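Local coordinates for IclR family transcriptional regulator (Brucella abortus, PDB 5WHM), which probably represses transcription as an IclR-type regulator, binding DNA through an N-terminal helix-turn-helix domain joined to a C-terminal IclR domain, at residues N41-N45 / G79-L83. Sequence-based numbering, arbitrary orientation.
Sequences NTLGN and GLYQL
Tyr81 and Leu43 pair through their backbones as a single antiparallel, hydrogen-bonded bridge. Leu43 N bonds to Tyr81 O at 3.1 Å, and Tyr81 N to Leu43 O at 2.8 Å. The same Leu43 O lies at the edge of the tyrosine ring, 3.2 Å from Tyr81 CD2. Tyr81 O also takes a CA-H contact from Thr42. The phenol runs on toward Asn45, whose amide plane is turned 53° from the ring. Asn45 ND2 lies in the ring plane and gives a weak bond to Tyr81 OH; Asn45 OD1 is held more firmly by Thr63 of helix 56-69. Strands 72-74 and 81-83 form the wing of a winged helix-turn-helix domain; on its other edge strand 81-83 makes this single bridge to the loop before helix 45-52. Gly44 is the N-cap of that helix. Leu80 CD2 packs against Gly44 CA at 3.5 Å. With Thr42 OG1 beside the backbone N (chi1 -62°), Thr42 CG2 lies anti to that N and meets Leu80 CB at 3.6 Å, the two side chains crossing at about a right angle. Thr42 OG1 instead faces Gln82 and accepts a weak bond from NE2, while Gln82 OE1 binds Arg73. One water joins Asn41 O to Leu83 N, and another joins Asn45 N to Gly79 O. Leu83 O is bonded to Asn97 of the second subunit.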
loop_
_atom_site.group_PDB
_atom_site.type_symbol
_atom_site.label_atom_id
_atom_site.label_comp_id
_atom_site.label_asym_id
_atom_site.label_seq_id
_atom_site.Cartn_x
_atom_site.Cartn_y
_atom_site.Cartn_z
ATOM N N ASN C 41 -12.691 -6.578 6.615
ATOM C CA ASN C 41 -11.966 -5.421 7.133
ATOM C C ASN C 41 -11.835 -5.423 8.647
ATOM O O ASN C 41 -11.005 -4.672 9.172
ATOM C CB ASN C 41 -12.657 -4.114 6.721
ATOM C CG ASN C 41 -13.028 -4.086 5.239
ATOM O OD1 ASN C 41 -12.167 -3.876 4.376
ATOM N ND2 ASN C 41 -14.303 -4.299 4.942
ATOM N N THR C 42 -12.648 -6.221 9.341
ATOM C CA THR C 42 -12.819 -6.170 10.792
ATOM C C THR C 42 -12.792 -7.598 11.306
ATOM O O THR C 42 -13.607 -8.416 10.877
ATOM C CB THR C 42 -14.148 -5.494 11.164
ATOM O OG1 THR C 42 -14.149 -4.142 10.683
ATOM C CG2 THR C 42 -14.346 -5.466 12.672
ATOM N N LEU C 43 -11.854 -7.899 12.205
ATOM C CA LEU C 43 -11.681 -9.242 12.727
ATOM C C LEU C 43 -11.326 -9.184 14.208
ATOM O O LEU C 43 -10.577 -8.304 14.647
ATOM C CB LEU C 43 -10.578 -9.998 11.974
ATOM C CG LEU C 43 -10.739 -10.171 10.465
ATOM C CD1 LEU C 43 -9.462 -10.712 9.867
ATOM C CD2 LEU C 43 -11.909 -11.100 10.189
ATOM N N GLY C 44 -11.842 -10.157 14.962
ATOM C CA GLY C 44 -11.442 -10.370 16.336
ATOM C C GLY C 44 -10.453 -11.536 16.476
ATOM O O GLY C 44 -10.159 -12.251 15.524
ATOM N N ASN C 45 -9.965 -11.727 17.710
ATOM C CA ASN C 45 -8.943 -12.743 17.957
ATOM C C ASN C 45 -9.427 -14.140 17.545
ATOM O O ASN C 45 -8.657 -14.919 16.978
ATOM C CB ASN C 45 -8.509 -12.716 19.442
ATOM C CG ASN C 45 -7.551 -11.512 19.782
ATOM O OD1 ASN C 45 -6.608 -11.220 19.049
ATOM N ND2 ASN C 45 -7.808 -10.838 20.900
ATOM N N GLY C 79 -13.722 -4.472 20.843
ATOM C CA GLY C 79 -12.521 -5.279 20.854
ATOM C C GLY C 79 -12.055 -5.769 19.493
ATOM O O GLY C 79 -11.026 -6.460 19.423
ATOM N N LEU C 80 -12.755 -5.425 18.411
ATOM C CA LEU C 80 -12.373 -5.884 17.072
ATOM C C LEU C 80 -11.245 -5.037 16.492
ATOM O O LEU C 80 -11.082 -3.860 16.839
ATOM C CB LEU C 80 -13.599 -5.849 16.147
ATOM C CG LEU C 80 -14.710 -6.759 16.678
ATOM C CD1 LEU C 80 -15.980 -6.716 15.823
ATOM C CD2 LEU C 80 -14.197 -8.210 16.829
ATOM N N TYR C 81 -10.467 -5.640 15.589
ATOM C CA TYR C 81 -9.308 -5.008 14.972
ATOM C C TYR C 81 -9.560 -4.648 13.506
ATOM O O TYR C 81 -10.336 -5.305 12.800
ATOM C CB TYR C 81 -8.069 -5.909 15.010
ATOM C CG TYR C 81 -7.776 -6.420 16.406
ATOM C CD1 TYR C 81 -7.073 -5.634 17.335
ATOM C CD2 TYR C 81 -8.239 -7.657 16.807
ATOM C CE1 TYR C 81 -6.812 -6.119 18.650
ATOM C CE2 TYR C 81 -8.001 -8.139 18.097
ATOM C CZ TYR C 81 -7.293 -7.366 19.005
ATOM O OH TYR C 81 -7.092 -7.869 20.276
ATOM N N GLN C 82 -8.829 -3.627 13.048
ATOM C CA GLN C 82 -8.724 -3.270 11.638
ATOM C C GLN C 82 -7.288 -2.872 11.365
ATOM O O GLN C 82 -6.571 -2.438 12.285
ATOM C CB GLN C 82 -9.648 -2.103 11.269
ATOM C CG GLN C 82 -11.080 -2.352 11.444
ATOM C CD GLN C 82 -11.892 -1.250 10.807
ATOM O OE1 GLN C 82 -11.775 -0.085 11.183
ATOM N NE2 GLN C 82 -12.707 -1.609 9.817
ATOM N N LEU C 83 -6.870 -3.007 10.104
ATOM C CA LEU C 83 -5.555 -2.505 9.700
ATOM C C LEU C 83 -5.492 -0.997 9.961
ATOM O O LEU C 83 -6.475 -0.279 9.762
ATOM C CB LEU C 83 -5.294 -2.758 8.200
ATOM C CG LEU C 83 -5.182 -4.256 7.820
ATOM C CD1 LEU C 83 -5.091 -4.378 6.285
ATOM C CD2 LEU C 83 -3.965 -4.890 8.497
HETATM O O HOH W 1 -8.831 -3.757 7.959
HETATM O O HOH W 2 -10.782 -9.653 19.419
#